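Local atomic coordinates of diphthine synthase (Aeropyrum pernix, PDB entry 1WDE), a protein that probably uses S-adenosyl-L-methionine to trimethylate the modified target histidine of elongation factor 2, forming diphthine in the second step of diphthamide biosynthesis. Residues G138-L143 with T170-V175; V150-V155 with V188-E193; S213-A218 with G243-V248. One frame throughout, in Å; residues are numbered along the deposited sequence.

Contact 1 of 3, residues G138-L143 with T170-V175; sequences GGTVTL and TALLDV
Strand 138-143 runs parallel to strand 170-173; the axes of these short segments approach to 4.4 Å and lie 28° from alignment, with Thr140 beside Thr170 and Leu143 beside Leu173. The central backbone bonds are short and straight: Leu172 N gives to Val141 O at 2.8 Å, and Leu143 N to Leu172 O at 2.7 Å. At the Gly139 end the bond from Thr170 N is weak, while at the other end Asp174 N still reaches Leu143 O although the second strand has ended.

Thr140, Thr142, Thr170 and Leu172 share one face. Thr140 and Thr170 stand side by side, and CG2 of Thr140, anti to its own N (OG1 chi1 -64°), lies 3.8 Å from Leu172 CG. Thr170 OG1 is turned to Arg127 and to a water that also bonds Gly138 O. On the other face Val141 CG2 meets Ala171 CB at 3.9 Å, and Leu143 CD1 comes to 4.2 Å from Leu173 CD2; helix 153-165 covers Val141 and Leu143, as expected of a beta-alpha-beta unit. Main-chain bonds thus fix the register of the strand that probably contributes Leu173 to the S-adenosyl-L-methionine site, and the side chains add a mixed face and an apolar one.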
ATOM      1  N   GLY A 138       1.696   6.728  10.377  1.00 19.64           N
ATOM      2  CA  GLY A 138       0.290   6.781  10.725  1.00 18.89           C
ATOM      3  C   GLY A 138      -0.613   6.099   9.706  1.00 18.87           C
ATOM      4  O   GLY A 138      -0.274   5.032   9.161  1.00 18.75           O
ATOM      5  N   GLY A 139      -1.773   6.703   9.459  1.00 16.50           N
ATOM      6  CA  GLY A 139      -2.736   6.160   8.511  1.00 17.31           C
ATOM      7  C   GLY A 139      -2.200   6.023   7.086  1.00 21.09           C
ATOM      8  O   GLY A 139      -1.239   6.706   6.690  1.00 20.21           O
ATOM      9  N   THR A 140      -2.797   5.111   6.325  1.00 19.48           N
ATOM     10  CA  THR A 140      -2.398   4.874   4.941  1.00 22.63           C
ATOM     11  C   THR A 140      -3.577   5.214   4.033  1.00 19.16           C
ATOM     12  O   THR A 140      -4.715   4.879   4.350  1.00 18.00           O
ATOM     13  CB  THR A 140      -2.000   3.386   4.714  1.00 18.16           C
ATOM     14  OG1 THR A 140      -0.844   3.070   5.503  1.00 19.00           O
ATOM     15  CG2 THR A 140      -1.675   3.125   3.223  1.00 16.15           C
ATOM     16  N   VAL A 141      -3.315   5.875   2.910  1.00 20.09           N
ATOM     17  CA  VAL A 141      -4.386   6.228   1.969  1.00 18.59           C
ATOM     18  C   VAL A 141      -4.003   5.684   0.590  1.00 19.37           C
ATOM     19  O   VAL A 141      -2.860   5.287   0.379  1.00 18.67           O
ATOM     20  CB  VAL A 141      -4.553   7.754   1.856  1.00 20.78           C
ATOM     21  CG1 VAL A 141      -4.844   8.357   3.235  1.00 15.86           C
ATOM     22  CG2 VAL A 141      -3.282   8.365   1.268  1.00 18.77           C
ATOM     23  N   THR A 142      -4.956   5.635  -0.331  1.00 19.02           N
ATOM     24  CA  THR A 142      -4.645   5.171  -1.682  1.00 20.13           C
ATOM     25  C   THR A 142      -4.998   6.322  -2.624  1.00 22.00           C
ATOM     26  O   THR A 142      -6.085   6.872  -2.533  1.00 20.07           O
ATOM     27  CB  THR A 142      -5.471   3.926  -2.071  1.00 22.49           C
ATOM     28  OG1 THR A 142      -5.202   2.875  -1.136  1.00 26.53           O
ATOM     29  CG2 THR A 142      -5.062   3.429  -3.495  1.00 23.83           C
ATOM     30  N   LEU A 143      -4.080   6.709  -3.508  1.00 24.48           N
ATOM     31  CA  LEU A 143      -4.367   7.808  -4.434  1.00 20.97           C
ATOM     32  C   LEU A 143      -5.043   7.172  -5.651  1.00 26.54           C
ATOM     33  O   LEU A 143      -4.430   6.385  -6.374  1.00 25.92           O
ATOM     34  CB  LEU A 143      -3.067   8.530  -4.817  1.00 28.55           C
ATOM     35  CG  LEU A 143      -2.227   9.011  -3.620  1.00 23.66           C
ATOM     36  CD1 LEU A 143      -1.013   9.788  -4.121  1.00 24.78           C
ATOM     37  CD2 LEU A 143      -3.098   9.875  -2.691  1.00 19.04           C
ATOM     38  N   THR A 170       1.471   7.121   4.580  1.00 20.42           N
ATOM     39  CA  THR A 170       1.925   6.204   3.559  1.00 20.47           C
ATOM     40  C   THR A 170       0.847   6.381   2.499  1.00 18.18           C
ATOM     41  O   THR A 170      -0.342   6.291   2.803  1.00 22.82           O
ATOM     42  CB  THR A 170       1.953   4.748   4.036  1.00 20.56           C
ATOM     43  OG1 THR A 170       2.922   4.606   5.096  1.00 19.22           O
ATOM     44  CG2 THR A 170       2.374   3.834   2.852  1.00 19.14           C
ATOM     45  N   ALA A 171       1.238   6.700   1.271  1.00 17.72           N
ATOM     46  CA  ALA A 171       0.241   6.882   0.230  1.00 18.49           C
ATOM     47  C   ALA A 171       0.492   5.878  -0.884  1.00 20.06           C
ATOM     48  O   ALA A 171       1.538   5.887  -1.552  1.00 18.57           O
ATOM     49  CB  ALA A 171       0.280   8.313  -0.302  1.00 25.83           C
ATOM     50  N   LEU A 172      -0.474   4.988  -1.067  1.00 21.55           N
ATOM     51  CA  LEU A 172      -0.363   3.967  -2.090  1.00 23.68           C
ATOM     52  C   LEU A 172      -0.929   4.513  -3.402  1.00 25.17           C
ATOM     53  O   LEU A 172      -1.756   5.429  -3.414  1.00 24.31           O
ATOM     54  CB  LEU A 172      -1.139   2.716  -1.666  1.00 22.31           C
ATOM     55  CG  LEU A 172      -0.823   2.101  -0.287  1.00 23.63           C
ATOM     56  CD1 LEU A 172      -1.632   0.806  -0.135  1.00 21.72           C
ATOM     57  CD2 LEU A 172       0.670   1.820  -0.134  1.00 24.85           C
ATOM     58  N   LEU A 173      -0.480   3.934  -4.506  1.00 28.13           N
ATOM     59  CA  LEU A 173      -0.934   4.348  -5.830  1.00 24.35           C
ATOM     60  C   LEU A 173      -1.887   3.288  -6.406  1.00 25.29           C
ATOM     61  O   LEU A 173      -1.619   2.087  -6.347  1.00 26.07           O
ATOM     62  CB  LEU A 173       0.271   4.520  -6.766  1.00 24.95           C
ATOM     63  CG  LEU A 173       1.287   5.614  -6.403  1.00 26.24           C
ATOM     64  CD1 LEU A 173       2.572   5.411  -7.165  1.00 25.61           C
ATOM     65  CD2 LEU A 173       0.687   6.967  -6.707  1.00 28.19           C
ATOM     66  N   ASP A 174      -3.004   3.757  -6.936  1.00 27.93           N
ATOM     67  CA  ASP A 174      -4.023   2.919  -7.560  1.00 31.98           C
ATOM     68  C   ASP A 174      -3.416   2.047  -8.679  1.00 33.60           C
ATOM     69  O   ASP A 174      -2.292   2.287  -9.145  1.00 30.21           O
ATOM     70  CB  ASP A 174      -5.097   3.848  -8.129  1.00 29.96           C
ATOM     71  CG  ASP A 174      -6.456   3.194  -8.237  1.00 32.97           C
ATOM     72  OD1 ASP A 174      -7.387   3.899  -8.675  1.00 36.63           O
ATOM     73  OD2 ASP A 174      -6.598   1.998  -7.886  1.00 35.03           O
ATOM     74  N   VAL A 175      -4.163   1.032  -9.102  1.00 37.47           N
ATOM     75  CA  VAL A 175      -3.743   0.112 -10.168  1.00 40.31           C
ATOM     76  C   VAL A 175      -4.972  -0.125 -11.050  1.00 44.02           C
ATOM     77  O   VAL A 175      -6.057  -0.370 -10.533  1.00 40.13           O
ATOM     78  CB  VAL A 175      -3.266  -1.250  -9.589  1.00 43.22           C
ATOM     79  CG1 VAL A 175      -1.915  -1.101  -8.935  1.00 43.45           C
ATOM     80  CG2 VAL A 175      -4.261  -1.753  -8.554  1.00 43.04           C
TER
HETATM   81  O   HOH W   1       1.853   5.628   7.166  1.00 22.56           O

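Contact 2 of 3, residues V150-V155 with V188-E193; sequences VTPISV and VSLLLE
Pro152 and Leu190 form the heart of an apolar contact between a helix start and the flank of another helix, toward the periphery of the domain that carries the mixed sheet. The turn leading into helix 153-165 lies against helix 184-202, and the segments meet by van der Waals contact, mostly between carbons, with the Val150 carbonyl oxygen set against a Leu190 methyl.

The Pro152 ring approaches the branch point of Leu190, its CD 3.5 Å from Leu190 CG. Both methyls of Leu190 flank that approach, CD1 and CD2 each lying 3.9 Å from Pro152 CD. Leu190 reaches across because its CG is anti to the backbone N (chi1 173°), which carries the branch toward the turn although its CB points elsewhere. From there CD2 extends to Val150 O at 3.6 Å and CD1 to Thr151 CA at 4.2 Å, so one leucine touches three successive residues. Pro152 CG lies 3.9 Å from Leu190 O and 4.3 Å from Leu191 CA.

Pro152 occupies the N-cap position of helix 153-165 and is also the centre of an inverse gamma turn, closed by Ile153 N bonding to Thr151 O at 2.8 Å. This tight turn redirects the chain into the helix that forms the crossover of the beta-alpha-beta unit between strands 137-143 and 168-173.

Within the first turn of that helix, Val155 CG1 makes a light contact with Leu191 CD2. Both residues also pack on Leu143 of strand 137-143, where the two helices approach the sheet together. Thr151 and Pro152 also touch Ala194, further along helix 184-202, while Glu193 turns its carboxylate to Arg196 in a salt bridge.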
ATOM      1  N   VAL A 150     -13.222  10.131  -9.368  1.00 54.88           N
ATOM      2  CA  VAL A 150     -13.367  10.737  -8.054  1.00 56.77           C
ATOM      3  C   VAL A 150     -12.201  11.621  -7.631  1.00 55.99           C
ATOM      4  O   VAL A 150     -11.033  11.234  -7.749  1.00 58.54           O
ATOM      5  CB  VAL A 150     -13.552   9.657  -6.962  1.00 56.01           C
ATOM      6  CG1 VAL A 150     -13.687  10.315  -5.598  1.00 59.07           C
ATOM      7  CG2 VAL A 150     -14.773   8.808  -7.266  1.00 58.62           C
ATOM      8  N   THR A 151     -12.533  12.815  -7.148  1.00 51.70           N
ATOM      9  CA  THR A 151     -11.531  13.747  -6.640  1.00 49.03           C
ATOM     10  C   THR A 151     -11.431  13.338  -5.176  1.00 44.46           C
ATOM     11  O   THR A 151     -12.396  13.449  -4.424  1.00 41.86           O
ATOM     12  CB  THR A 151     -12.005  15.205  -6.753  1.00 53.81           C
ATOM     13  OG1 THR A 151     -12.121  15.559  -8.141  1.00 54.02           O
ATOM     14  CG2 THR A 151     -11.016  16.143  -6.070  1.00 50.65           C
ATOM     15  N   PRO A 152     -10.265  12.837  -4.762  1.00 39.38           N
ATOM     16  CA  PRO A 152      -9.991  12.376  -3.393  1.00 39.09           C
ATOM     17  C   PRO A 152      -9.979  13.411  -2.264  1.00 31.53           C
ATOM     18  O   PRO A 152      -8.938  13.637  -1.669  1.00 30.84           O
ATOM     19  CB  PRO A 152      -8.641  11.674  -3.544  1.00 34.11           C
ATOM     20  CG  PRO A 152      -7.966  12.478  -4.596  1.00 34.35           C
ATOM     21  CD  PRO A 152      -9.071  12.691  -5.617  1.00 40.46           C
ATOM     22  N   ILE A 153     -11.122  14.025  -1.959  1.00 31.05           N
ATOM     23  CA  ILE A 153     -11.172  15.025  -0.892  1.00 27.37           C
ATOM     24  C   ILE A 153     -11.018  14.393   0.504  1.00 25.76           C
ATOM     25  O   ILE A 153     -10.285  14.896   1.357  1.00 22.74           O
ATOM     26  CB  ILE A 153     -12.490  15.839  -0.966  1.00 29.45           C
ATOM     27  CG1 ILE A 153     -12.526  16.629  -2.277  1.00 37.95           C
ATOM     28  CG2 ILE A 153     -12.578  16.808   0.193  1.00 34.27           C
ATOM     29  CD1 ILE A 153     -13.778  17.476  -2.451  1.00 49.27           C
ATOM     30  N   SER A 154     -11.707  13.287   0.747  1.00 23.19           N
ATOM     31  CA  SER A 154     -11.578  12.654   2.049  1.00 28.64           C
ATOM     32  C   SER A 154     -10.138  12.156   2.207  1.00 28.12           C
ATOM     33  O   SER A 154      -9.615  12.110   3.315  1.00 26.11           O
ATOM     34  CB  SER A 154     -12.564  11.502   2.180  1.00 23.03           C
ATOM     35  OG  SER A 154     -12.243  10.485   1.258  1.00 42.77           O
ATOM     36  N   VAL A 155      -9.491  11.805   1.095  1.00 28.87           N
ATOM     37  CA  VAL A 155      -8.114  11.330   1.151  1.00 27.42           C
ATOM     38  C   VAL A 155      -7.150  12.433   1.593  1.00 28.18           C
ATOM     39  O   VAL A 155      -6.250  12.182   2.405  1.00 25.70           O
ATOM     40  CB  VAL A 155      -7.667  10.760  -0.202  1.00 31.65           C
ATOM     41  CG1 VAL A 155      -6.138  10.709  -0.276  1.00 25.37           C
ATOM     42  CG2 VAL A 155      -8.240   9.361  -0.362  1.00 33.49           C
ATOM     43  N   VAL A 188      -0.279  12.040  -7.698  1.00 31.95           N
ATOM     44  CA  VAL A 188      -0.079  13.254  -6.915  1.00 26.47           C
ATOM     45  C   VAL A 188      -0.833  14.434  -7.501  1.00 29.95           C
ATOM     46  O   VAL A 188      -1.376  15.242  -6.761  1.00 30.06           O
ATOM     47  CB  VAL A 188       1.434  13.588  -6.812  1.00 25.51           C
ATOM     48  CG1 VAL A 188       1.645  14.863  -6.034  1.00 31.13           C
ATOM     49  CG2 VAL A 188       2.168  12.443  -6.132  1.00 25.01           C
ATOM     50  N   SER A 189      -0.886  14.544  -8.829  1.00 32.97           N
ATOM     51  CA  SER A 189      -1.614  15.658  -9.443  1.00 26.72           C
ATOM     52  C   SER A 189      -3.068  15.741  -9.027  1.00 27.68           C
ATOM     53  O   SER A 189      -3.564  16.821  -8.686  1.00 29.36           O
ATOM     54  CB  SER A 189      -1.550  15.589 -10.975  1.00 33.52           C
ATOM     55  OG  SER A 189      -0.297  16.053 -11.430  1.00 29.32           O
ATOM     56  N   LEU A 190      -3.760  14.612  -9.072  1.00 25.99           N
ATOM     57  CA  LEU A 190      -5.159  14.586  -8.691  1.00 27.61           C
ATOM     58  C   LEU A 190      -5.282  14.784  -7.176  1.00 26.38           C
ATOM     59  O   LEU A 190      -6.284  15.301  -6.698  1.00 29.74           O
ATOM     60  CB  LEU A 190      -5.811  13.262  -9.112  1.00 32.65           C
ATOM     61  CG  LEU A 190      -7.252  13.034  -8.626  1.00 33.30           C
ATOM     62  CD1 LEU A 190      -8.171  14.181  -9.089  1.00 37.30           C
ATOM     63  CD2 LEU A 190      -7.743  11.688  -9.151  1.00 34.33           C
ATOM     64  N   LEU A 191      -4.264  14.367  -6.429  1.00 28.40           N
ATOM     65  CA  LEU A 191      -4.274  14.551  -4.967  1.00 28.82           C
ATOM     66  C   LEU A 191      -4.234  16.066  -4.710  1.00 25.26           C
ATOM     67  O   LEU A 191      -4.991  16.595  -3.898  1.00 26.29           O
ATOM     68  CB  LEU A 191      -3.030  13.910  -4.339  1.00 26.15           C
ATOM     69  CG  LEU A 191      -2.968  13.496  -2.853  1.00 34.35           C
ATOM     70  CD1 LEU A 191      -1.554  13.743  -2.313  1.00 18.98           C
ATOM     71  CD2 LEU A 191      -3.977  14.236  -2.030  1.00 23.56           C
ATOM     72  N   LEU A 192      -3.347  16.762  -5.414  1.00 25.56           N
ATOM     73  CA  LEU A 192      -3.224  18.209  -5.231  1.00 26.34           C
ATOM     74  C   LEU A 192      -4.491  18.927  -5.688  1.00 28.88           C
ATOM     75  O   LEU A 192      -4.884  19.932  -5.099  1.00 28.54           O
ATOM     76  CB  LEU A 192      -1.977  18.732  -5.952  1.00 18.83           C
ATOM     77  CG  LEU A 192      -0.670  18.129  -5.412  1.00 25.21           C
ATOM     78  CD1 LEU A 192       0.531  18.691  -6.158  1.00 32.82           C
ATOM     79  CD2 LEU A 192      -0.555  18.449  -3.907  1.00 24.28           C
ATOM     80  N   GLU A 193      -5.147  18.411  -6.727  1.00 31.90           N
ATOM     81  CA  GLU A 193      -6.389  19.043  -7.154  1.00 32.65           C
ATOM     82  C   GLU A 193      -7.406  18.862  -6.024  1.00 33.66           C
ATOM     83  O   GLU A 193      -8.180  19.773  -5.741  1.00 33.90           O
ATOM     84  CB  GLU A 193      -6.920  18.423  -8.454  1.00 41.34           C
ATOM     85  CG  GLU A 193      -8.350  18.856  -8.806  1.00 48.43           C
ATOM     86  CD  GLU A 193      -8.519  20.369  -8.865  1.00 56.07           C
ATOM     87  OE1 GLU A 193      -9.679  20.837  -8.914  1.00 60.23           O
ATOM     88  OE2 GLU A 193      -7.495  21.090  -8.867  1.00 60.69           O
TER

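Contact 3 of 3, residues S213-A218 with G243-V248; sequences SVLVEA and GVYSIV
Leu215 and Tyr245 cross obliquely on the face of the antiparallel pair, 213-217 with 246-248, that also carries Ile247. The leucine has CG anti to its backbone N (chi1 -179°), and this together with chi2 of 70° places CD2 over one face of the tyrosine ring, 4.0 Å from its centroid in a CH-pi contact displaced toward the rim. Its other methyl, CD1, turns to Ile247 CG1 at 3.6 Å. Tyr245 OH bonds to Glu241 O and Arg225, fixing the far end of the ring. Val214, Val216, Ser246 and Val248 occupy the opposite face, and paired backbone bonds join Val214 with Val248 and Val216 with Ser246.

Beyond the strand pairing, Glu217 stretches its chain along Val244 and accepts Val244 N on OE2 at 2.8 Å, from above the carboxylate plane, while OE1 makes a salt bridge to Arg225. Replacing Glu217 by alanine removes the carboxylate and would probably leave Val244 N and Arg225 without this partner, and 243-245 less firmly tied. A water bonds both Ala218 N and Val244 O. These strands belong to the antiparallel part of the mixed sheet in this tetrapyrrole methylase-family fold, with Tyr245 packed near Leu173 of the probable S-adenosyl-L-methionine site.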
ATOM      1  N   SER A 213       8.379  14.836   0.140  1.00 22.24           N
ATOM      2  CA  SER A 213       7.849  13.480   0.130  1.00 27.95           C
ATOM      3  C   SER A 213       8.931  12.542  -0.344  1.00 21.95           C
ATOM      4  O   SER A 213       9.941  12.981  -0.898  1.00 24.55           O
ATOM      5  CB  SER A 213       6.616  13.388  -0.779  1.00 31.00           C
ATOM      6  OG  SER A 213       6.955  13.654  -2.139  1.00 44.44           O
ATOM      7  N   VAL A 214       8.732  11.250  -0.110  1.00 20.79           N
ATOM      8  CA  VAL A 214       9.714  10.258  -0.505  1.00 21.66           C
ATOM      9  C   VAL A 214       8.987   9.280  -1.418  1.00 23.91           C
ATOM     10  O   VAL A 214       7.885   8.833  -1.109  1.00 24.84           O
ATOM     11  CB  VAL A 214      10.279   9.510   0.738  1.00 28.21           C
ATOM     12  CG1 VAL A 214      11.556   8.760   0.374  1.00 26.16           C
ATOM     13  CG2 VAL A 214      10.550  10.509   1.874  1.00 22.43           C
ATOM     14  N   LEU A 215       9.606   8.975  -2.548  1.00 23.27           N
ATOM     15  CA  LEU A 215       9.050   8.051  -3.528  1.00 22.61           C
ATOM     16  C   LEU A 215       9.892   6.785  -3.364  1.00 18.76           C
ATOM     17  O   LEU A 215      11.111   6.831  -3.491  1.00 23.31           O
ATOM     18  CB  LEU A 215       9.205   8.628  -4.947  1.00 22.45           C
ATOM     19  CG  LEU A 215       8.616   7.744  -6.065  1.00 19.83           C
ATOM     20  CD1 LEU A 215       7.095   7.751  -5.988  1.00 20.26           C
ATOM     21  CD2 LEU A 215       9.067   8.274  -7.425  1.00 26.90           C
ATOM     22  N   VAL A 216       9.252   5.660  -3.058  1.00 19.21           N
ATOM     23  CA  VAL A 216      10.002   4.425  -2.822  1.00 21.05           C
ATOM     24  C   VAL A 216       9.508   3.212  -3.614  1.00 19.95           C
ATOM     25  O   VAL A 216       8.321   3.046  -3.838  1.00 23.25           O
ATOM     26  CB  VAL A 216       9.941   4.020  -1.316  1.00 24.27           C
ATOM     27  CG1 VAL A 216      11.004   2.938  -1.007  1.00 23.94           C
ATOM     28  CG2 VAL A 216      10.132   5.236  -0.437  1.00 26.29           C
ATOM     29  N   GLU A 217      10.445   2.378  -4.040  1.00 17.90           N
ATOM     30  CA  GLU A 217      10.100   1.149  -4.731  1.00 25.70           C
ATOM     31  C   GLU A 217      10.823   0.057  -3.958  1.00 25.04           C
ATOM     32  O   GLU A 217      12.051   0.018  -3.933  1.00 22.05           O
ATOM     33  CB  GLU A 217      10.585   1.132  -6.185  1.00 30.74           C
ATOM     34  CG  GLU A 217      10.245  -0.212  -6.868  1.00 33.68           C
ATOM     35  CD  GLU A 217      10.522  -0.232  -8.354  1.00 41.30           C
ATOM     36  OE1 GLU A 217      11.609   0.248  -8.757  1.00 35.01           O
ATOM     37  OE2 GLU A 217       9.649  -0.735  -9.111  1.00 32.56           O
ATOM     38  N   ALA A 218      10.074  -0.808  -3.285  1.00 24.88           N
ATOM     39  CA  ALA A 218      10.724  -1.881  -2.548  1.00 25.13           C
ATOM     40  C   ALA A 218      11.251  -2.863  -3.595  1.00 24.68           C
ATOM     41  O   ALA A 218      10.621  -3.052  -4.638  1.00 26.64           O
ATOM     42  CB  ALA A 218       9.721  -2.573  -1.618  1.00 18.60           C
ATOM     43  N   GLY A 243       7.837   2.004 -12.305  1.00 37.28           N
ATOM     44  CA  GLY A 243       8.158   1.195 -11.144  1.00 33.52           C
ATOM     45  C   GLY A 243       6.915   0.987 -10.307  1.00 29.62           C
ATOM     46  O   GLY A 243       5.884   1.587 -10.583  1.00 31.24           O
ATOM     47  N   VAL A 244       7.005   0.118  -9.306  1.00 27.89           N
ATOM     48  CA  VAL A 244       5.878  -0.137  -8.412  1.00 23.69           C
ATOM     49  C   VAL A 244       6.267   0.650  -7.167  1.00 19.82           C
ATOM     50  O   VAL A 244       7.101   0.221  -6.379  1.00 25.27           O
ATOM     51  CB  VAL A 244       5.768  -1.629  -8.088  1.00 28.63           C
ATOM     52  CG1 VAL A 244       4.476  -1.906  -7.327  1.00 29.12           C
ATOM     53  CG2 VAL A 244       5.822  -2.435  -9.377  1.00 29.43           C
ATOM     54  N   TYR A 245       5.684   1.832  -7.026  1.00 28.17           N
ATOM     55  CA  TYR A 245       6.016   2.715  -5.918  1.00 24.90           C
ATOM     56  C   TYR A 245       4.926   2.903  -4.885  1.00 23.50           C
ATOM     57  O   TYR A 245       3.758   2.596  -5.109  1.00 24.67           O
ATOM     58  CB  TYR A 245       6.304   4.146  -6.421  1.00 23.51           C
ATOM     59  CG  TYR A 245       7.374   4.296  -7.466  1.00 21.33           C
ATOM     60  CD1 TYR A 245       7.050   4.406  -8.822  1.00 26.38           C
ATOM     61  CD2 TYR A 245       8.708   4.375  -7.095  1.00 19.49           C
ATOM     62  CE1 TYR A 245       8.043   4.602  -9.789  1.00 18.67           C
ATOM     63  CE2 TYR A 245       9.708   4.570  -8.040  1.00 26.04           C
ATOM     64  CZ  TYR A 245       9.374   4.689  -9.382  1.00 27.06           C
ATOM     65  OH  TYR A 245      10.383   4.953 -10.276  1.00 30.16           O
ATOM     66  N   SER A 246       5.358   3.460  -3.757  1.00 20.35           N
ATOM     67  CA  SER A 246       4.470   3.887  -2.697  1.00 19.61           C
ATOM     68  C   SER A 246       5.106   5.237  -2.382  1.00 23.14           C
ATOM     69  O   SER A 246       6.297   5.467  -2.681  1.00 22.14           O
ATOM     70  CB  SER A 246       4.470   2.923  -1.493  1.00 23.36           C
ATOM     71  OG  SER A 246       5.768   2.760  -0.961  1.00 38.05           O
ATOM     72  N   ILE A 247       4.315   6.149  -1.827  1.00 19.25           N
ATOM     73  CA  ILE A 247       4.818   7.466  -1.500  1.00 21.04           C
ATOM     74  C   ILE A 247       4.712   7.710   0.006  1.00 24.46           C
ATOM     75  O   ILE A 247       3.732   7.337   0.634  1.00 22.95           O
ATOM     76  CB  ILE A 247       4.002   8.532  -2.268  1.00 23.32           C
ATOM     77  CG1 ILE A 247       4.284   8.414  -3.777  1.00 20.38           C
ATOM     78  CG2 ILE A 247       4.362   9.922  -1.785  1.00 19.70           C
ATOM     79  CD1 ILE A 247       3.333   9.215  -4.621  1.00 18.92           C
ATOM     80  N   VAL A 248       5.758   8.259   0.604  1.00 23.09           N
ATOM     81  CA  VAL A 248       5.660   8.587   2.007  1.00 23.92           C
ATOM     82  C   VAL A 248       5.670  10.117   2.083  1.00 24.37           C
ATOM     83  O   VAL A 248       6.555  10.773   1.509  1.00 25.04           O
ATOM     84  CB  VAL A 248       6.816   7.968   2.824  1.00 26.34           C
ATOM     85  CG1 VAL A 248       6.831   8.557   4.249  1.00 26.13           C
ATOM     86  CG2 VAL A 248       6.631   6.453   2.893  1.00 23.80           C
TER
HETATM   87  O   HOH W   2       7.361  -0.646  -3.744  1.00 31.79           O

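How the contacts relate
Contacts 1 and 3 are buried in one mixed sheet: strands 168-173 and 246-249 are neighbours, and Ala171 N probably bonds Ile247 O at 2.7 Å. Contact 2 lies further from the centre of the chain, a partly buried contact between the start of one helix and the side of another, and it relies on apolar side chains where the others rely chiefly on backbone bonds. It still reaches both: Leu191 CG lies 3.6 Å from Leu143 CD2 of contact 1, and Val188 CG2 touches Ile247 CD1 of contact 3. Parallel pairing in contact 1 gives way to antiparallel pairing in contact 3, which adds a carboxylate-to-backbone bond.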